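Local coordinates for sensor protein CzcS (Pseudomonas aeruginosa, PDB 5GPO) that senses zinc as the periplasmic sensor domain of a membrane-bound histidine kinase, which probably passes the signal on through a two-component system, at residues Q42-L45 with V46-G50; N12-L15 with K16-I20; A73-A76 with A77-L81. All coordinates share one frame; numbering follows the deposited sequence.

Contact 1. Residues Q42-L45 with V46-G50. With ZN (zinc ion), chain F.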
# COMPACT_ATOMS: atom_id res chain seq x y z
N GLN B 42 -4.65 7.77 2.84
CA GLN B 42 -3.81 7.23 1.78
C GLN B 42 -2.41 6.92 2.30
O GLN B 42 -1.82 5.89 1.94
CB GLN B 42 -3.76 8.21 0.60
CG GLN B 42 -2.87 7.78 -0.58
CD GLN B 42 -3.41 6.60 -1.38
OE1 GLN B 42 -3.91 5.63 -0.82
NE2 GLN B 42 -3.31 6.69 -2.70
N ASP B 43 -1.87 7.77 3.17
CA ASP B 43 -0.55 7.48 3.73
C ASP B 43 -0.60 6.24 4.61
O ASP B 43 0.35 5.44 4.60
CB ASP B 43 -0.02 8.68 4.52
CG ASP B 43 0.59 9.74 3.62
OD1 ASP B 43 0.36 9.70 2.39
OD2 ASP B 43 1.30 10.62 4.15
N GLN B 44 -1.70 6.03 5.33
CA GLN B 44 -1.79 4.88 6.22
C GLN B 44 -2.01 3.58 5.45
O GLN B 44 -1.56 2.52 5.91
CB GLN B 44 -2.91 5.08 7.24
CG GLN B 44 -3.03 3.94 8.25
CD GLN B 44 -1.96 3.96 9.34
OE1 GLN B 44 -0.79 4.23 9.08
NE2 GLN B 44 -2.37 3.67 10.57
N LEU B 45 -2.71 3.63 4.31
CA LEU B 45 -2.88 2.41 3.52
C LEU B 45 -1.53 1.85 3.08
O LEU B 45 -1.31 0.63 3.14
CB LEU B 45 -3.78 2.70 2.32
CG LEU B 45 -4.26 1.47 1.53
CD1 LEU B 45 -4.99 0.51 2.44
CD2 LEU B 45 -5.13 1.86 0.35
N VAL B 46 -0.61 2.72 2.68
CA VAL B 46 0.73 2.31 2.27
C VAL B 46 1.50 1.74 3.45
O VAL B 46 2.28 0.79 3.31
CB VAL B 46 1.46 3.52 1.66
CG1 VAL B 46 2.82 3.12 1.11
CG2 VAL B 46 0.55 4.16 0.61
N ALA B 47 1.28 2.30 4.64
CA ALA B 47 2.08 1.93 5.80
C ALA B 47 1.84 0.49 6.24
O ALA B 47 2.65 -0.05 7.00
CB ALA B 47 1.80 2.89 6.95
N HIS B 48 0.78 -0.15 5.77
CA HIS B 48 0.53 -1.54 6.13
C HIS B 48 0.20 -2.37 4.90
O HIS B 48 -0.45 -3.42 4.99
CB HIS B 48 -0.54 -1.61 7.22
CG HIS B 48 -0.20 -0.78 8.42
ND1 HIS B 48 0.64 -1.23 9.42
CD2 HIS B 48 -0.52 0.50 8.74
CE1 HIS B 48 0.79 -0.28 10.32
NE2 HIS B 48 0.10 0.78 9.93
N SER B 49 0.69 -1.94 3.74
CA SER B 49 0.54 -2.61 2.46
C SER B 49 1.38 -3.88 2.32
O SER B 49 1.27 -4.55 1.29
CB SER B 49 0.90 -1.65 1.33
OG SER B 49 2.30 -1.44 1.34
N GLY B 50 2.23 -4.21 3.29
CA GLY B 50 3.12 -5.35 3.16
C GLY B 50 4.25 -5.14 2.17
O GLY B 50 4.94 -6.10 1.83
ZN ZN F . 1.65 12.37 3.00

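Contact 2. Residues N12-L15 with K16-I20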
# COMPACT_ATOMS: atom_id res chain seq x y z
N ASN B 12 -6.29 -10.78 9.85
CA ASN B 12 -5.33 -9.87 9.24
C ASN B 12 -6.02 -8.65 8.63
O ASN B 12 -5.54 -7.53 8.78
CB ASN B 12 -4.49 -10.60 8.19
CG ASN B 12 -3.47 -11.55 8.80
OD1 ASN B 12 -3.03 -11.38 9.94
ND2 ASN B 12 -3.06 -12.55 8.02
N LEU B 13 -7.15 -8.85 7.94
CA LEU B 13 -7.82 -7.70 7.35
C LEU B 13 -8.46 -6.83 8.43
O LEU B 13 -8.48 -5.60 8.29
CB LEU B 13 -8.84 -8.14 6.30
CG LEU B 13 -9.19 -7.08 5.25
CD1 LEU B 13 -7.96 -6.68 4.48
CD2 LEU B 13 -10.28 -7.61 4.31
N GLN B 14 -8.91 -7.42 9.54
CA GLN B 14 -9.49 -6.61 10.60
C GLN B 14 -8.42 -5.75 11.26
O GLN B 14 -8.67 -4.60 11.63
CB GLN B 14 -10.19 -7.51 11.63
CG GLN B 14 -10.90 -6.72 12.73
CD GLN B 14 -11.88 -7.58 13.52
OE1 GLN B 14 -12.00 -8.78 13.27
NE2 GLN B 14 -12.57 -6.96 14.48
N LEU B 15 -7.20 -6.28 11.40
CA LEU B 15 -6.11 -5.48 11.93
C LEU B 15 -5.86 -4.24 11.07
O LEU B 15 -5.60 -3.16 11.60
CB LEU B 15 -4.84 -6.32 12.05
CG LEU B 15 -3.72 -5.60 12.80
CD1 LEU B 15 -4.15 -5.35 14.25
CD2 LEU B 15 -2.42 -6.41 12.74
N LYS B 16 -5.93 -4.39 9.73
CA LYS B 16 -5.69 -3.24 8.85
C LYS B 16 -6.79 -2.21 8.99
O LYS B 16 -6.52 -1.00 9.02
CB LYS B 16 -5.58 -3.68 7.39
CG LYS B 16 -4.31 -4.42 7.00
CD LYS B 16 -4.25 -4.66 5.49
CE LYS B 16 -2.90 -5.21 5.09
NZ LYS B 16 -2.57 -6.46 5.84
N LEU B 17 -8.04 -2.66 9.06
CA LEU B 17 -9.16 -1.75 9.25
C LEU B 17 -9.00 -0.98 10.56
O LEU B 17 -9.32 0.21 10.63
CB LEU B 17 -10.48 -2.51 9.25
CG LEU B 17 -11.71 -1.61 9.33
CD1 LEU B 17 -11.80 -0.79 8.07
CD2 LEU B 17 -12.98 -2.48 9.49
N GLU B 18 -8.51 -1.64 11.60
CA GLU B 18 -8.34 -0.95 12.87
C GLU B 18 -7.19 0.04 12.81
O GLU B 18 -7.22 1.08 13.48
CB GLU B 18 -8.15 -1.97 14.00
CG GLU B 18 -9.44 -2.76 14.26
CD GLU B 18 -10.68 -1.86 14.44
OE1 GLU B 18 -11.78 -2.19 13.91
OE2 GLU B 18 -10.57 -0.81 15.11
N GLN B 19 -6.18 -0.26 11.99
CA GLN B 19 -5.12 0.71 11.74
C GLN B 19 -5.67 1.94 11.03
O GLN B 19 -5.29 3.07 11.36
CB GLN B 19 -4.00 0.04 10.93
CG GLN B 19 -3.10 -0.90 11.76
CD GLN B 19 -2.41 -2.00 10.95
OE1 GLN B 19 -2.74 -2.24 9.78
NE2 GLN B 19 -1.45 -2.67 11.57
N ILE B 20 -6.56 1.74 10.06
CA ILE B 20 -7.21 2.87 9.40
C ILE B 20 -8.04 3.68 10.39
O ILE B 20 -8.04 4.91 10.35
CB ILE B 20 -8.07 2.38 8.22
CG1 ILE B 20 -7.17 1.80 7.14
CG2 ILE B 20 -8.88 3.54 7.65
CD1 ILE B 20 -7.90 1.00 6.09
O HOH W 1 -2.79 -7.04 9.01

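Contact 3. Residues A73-A76 with A77-L81. With SO4 (sulfate ion), chain H.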
# COMPACT_ATOMS: atom_id res chain seq x y z
N ALA B 73 10.31 -4.42 5.85
CA ALA B 73 11.64 -3.83 5.74
C ALA B 73 12.61 -4.47 6.72
O ALA B 73 12.23 -4.81 7.85
CB ALA B 73 11.58 -2.32 5.97
N SER B 74 13.86 -4.61 6.30
CA SER B 74 14.94 -5.05 7.17
C SER B 74 16.15 -4.17 6.89
O SER B 74 16.60 -4.08 5.75
CB SER B 74 15.27 -6.53 6.96
OG SER B 74 16.56 -6.84 7.49
N VAL B 75 16.66 -3.50 7.93
CA VAL B 75 17.88 -2.71 7.80
C VAL B 75 19.02 -3.57 7.29
O VAL B 75 19.75 -3.19 6.37
CB VAL B 75 18.24 -2.05 9.15
CG1 VAL B 75 19.67 -1.52 9.12
CG2 VAL B 75 17.27 -0.94 9.47
N ALA B 76 19.18 -4.75 7.89
CA ALA B 76 20.29 -5.64 7.53
C ALA B 76 20.15 -6.15 6.11
O ALA B 76 21.13 -6.21 5.36
CB ALA B 76 20.36 -6.82 8.50
N ALA B 77 18.93 -6.53 5.72
CA ALA B 77 18.71 -7.05 4.38
C ALA B 77 18.98 -5.99 3.33
O ALA B 77 19.63 -6.27 2.32
CB ALA B 77 17.28 -7.58 4.26
N ASN B 78 18.46 -4.78 3.54
CA ASN B 78 18.71 -3.68 2.61
C ASN B 78 20.21 -3.39 2.49
O ASN B 78 20.72 -3.16 1.38
CB ASN B 78 17.96 -2.43 3.05
CG ASN B 78 16.53 -2.42 2.58
OD1 ASN B 78 16.03 -3.41 2.03
ND2 ASN B 78 15.85 -1.29 2.78
N ARG B 79 20.93 -3.42 3.61
CA ARG B 79 22.38 -3.21 3.56
C ARG B 79 23.05 -4.27 2.68
O ARG B 79 23.87 -3.95 1.81
CB ARG B 79 22.94 -3.21 4.99
CG ARG B 79 24.45 -2.93 5.08
CD ARG B 79 24.91 -2.75 6.53
NE ARG B 79 24.40 -1.51 7.12
CZ ARG B 79 23.63 -1.46 8.21
NH1 ARG B 79 23.30 -2.57 8.85
NH2 ARG B 79 23.21 -0.28 8.67
N ALA B 80 22.65 -5.54 2.85
CA ALA B 80 23.24 -6.62 2.05
C ALA B 80 22.88 -6.49 0.57
O ALA B 80 23.73 -6.70 -0.30
CB ALA B 80 22.81 -7.98 2.60
N LEU B 81 21.62 -6.14 0.28
CA LEU B 81 21.19 -5.96 -1.10
C LEU B 81 21.89 -4.77 -1.75
O LEU B 81 22.34 -4.86 -2.90
CB LEU B 81 19.67 -5.77 -1.16
CG LEU B 81 19.09 -5.53 -2.54
CD1 LEU B 81 19.49 -6.63 -3.48
CD2 LEU B 81 17.57 -5.44 -2.44
S SO4 H . 16.90 -6.40 10.90
O1 SO4 H . 17.68 -7.15 11.89
O2 SO4 H . 15.67 -5.89 11.52
O3 SO4 H . 17.70 -5.29 10.40
O4 SO4 H . 16.55 -7.33 9.82

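Contact 1. Residues Q42-L45 with V46-G50
Gln-42 O receives a weak bond from Val-46 N, and methyl CG2 of Val-46 presses close to the same oxygen, 3.2 Å from Gln-42 O. Gln-42 NE2 donates to Asp-43 OD1 of the second subunit. Asp-43 binds the zinc ion through one oxygen, OD2, 2.1 Å from the metal; OD1 takes the Gln-42 amide of the second subunit. The zinc bridges the two subunits, held by Asp-43 and by His-39 of this chain and of the second subunit. At its backbone, Asp-43 O accepts from Ala-47 N at 3.3 Å. Gln-44 bends at its second torsion (chi2 77°), bringing CD in plane with the His-48 ring at its edge, 3.8 Å from His-48 NE2; amide and ring planes stand 85° apart. Gln-44 NE2 bonds to Gln-19 O and, like His-48 NE2, to a sulfate probably from the crystallisation liquor. Leu-45 O accepts weakly from His-48 N. Ser-49 N and OG grip Val-46 O from the same face, OG lying 3.0 Å from Val-46 O. Gln-44 lies on Ser-23 and His-48 on Gln-19, both of helix 7-25, while Gly-50 pairs with Glu-127 of strand 119-127 as the chain enters strand 51-57.

Contact 2. Residues N12-L15 with K16-I20
Asn-12 to Leu-15 offer their carbonyls in turn to the amides of Lys-16 to Gln-19, an unbroken run of alpha-helical i to i+4 bonds; Leu-17 N to Leu-13 O, 3.1 Å, is the straightest at 166°. Asn-12 O does double duty. Besides the backbone bond from Lys-16 N, it accepts from a water 2.8 Å away from Asn-12 O, and that water is also, weakly, the acceptor for Lys-16 NZ. The lysine manages this by running extended and then turning at its last torsion (chi4 56°), which folds the ammonium back along the helix; CD passes 4.3 Å from Leu-13 CD1. This is the middle of helix 7-25, the long N-terminal helix of the sensor domain, which in the full-length kinase probably continues from the membrane-spanning segment before it. Leu-13 and Leu-17, one turn apart and both buried, face the second subunit, where Leu-106 and Met-112 of strand 104-113 receive them, while Lys-16 packs on Leu-124 and Gln-14 on Phe-94 of that subunit. Elsewhere round the helix, Glu-18 CG comes within 3.3 Å of Gln-14 O, and beyond it the carboxylate makes a long, weak ion pair with Arg-21. Gln-19 lies across Leu-15. With CG anti to its carbonyl carbon (chi1 -76°), the side chain returns over the preceding turn: CG is 3.4 Å from Leu-15 O, and the amide nitrogen NE2 touches the leucine branch point, 3.9 Å from Leu-15 CG.

Contact 3. Residues A73-A76 with A77-L81
Ser-74 is the N-cap of helix 75-86: its hydroxyl oxygen OG accepts from Ala-77 N at 3.0 Å, nearly straight at 164°, so that an amide of the first turn finds a side-chain partner. The hydroxyl reaches that amide because OG lies trans to the serine nitrogen (chi1 162°), and this also sets it 3.4 Å from Ala-77 CB. The carbonyl of Ser-74 opens the regular helical bonding, Asn-78 N standing 3.0 Å from Ser-74 O, while the Asn-78 side chain, starting with CB, packs beside the same oxygen. One residue on, Val-75 and Arg-79 run side by side in the same direction: the methyl CG1 of Val-75 sits 3.8 Å from Arg-79 NH2 and about equally far from NH1. The arginine brings its guanidinium there by bending at its third torsion (chi3 -69°). A sulfate, probably from the crystallisation liquor, occupies the helix start; Ala-76 N donates to its O3 at 3.0 Å. Its O4 also approaches the serine hydroxyl, but so closely that the details of that bond are doubtful. Beneath, the helix lies on the five-stranded antiparallel sheet, with strand order 2-1-5-4-3, as in PAS-like sensor domains: Ala-77 and Ala-80 meet Trp-97, and Leu-81 meets Leu-123. An anion at this end is consistent with the Ala-76 N-H that the sulfate takes up and the positive end of the helix dipole, which would probably help to stabilise its charge.

From the N terminus the chain meets contact 2 first, then contact 1, then contact 3; the three follow in series, none nested in or crossing another. Each is a local affair of neighbouring turns, so none closes a long loop. Helices 7-25 and 34-47, which follow each other in the chain, pack together, so contacts 1 and 2 touch, with Lys-16 CE packed on His-48 O, their centres about 11 Å apart. Both also reach the second subunit. Contact 3 stands apart, its centre about 20 Å from that of contact 1 and 27 Å from that of contact 2, on the helix that follows strands 51-57 and 63-68 and lies on the sheet.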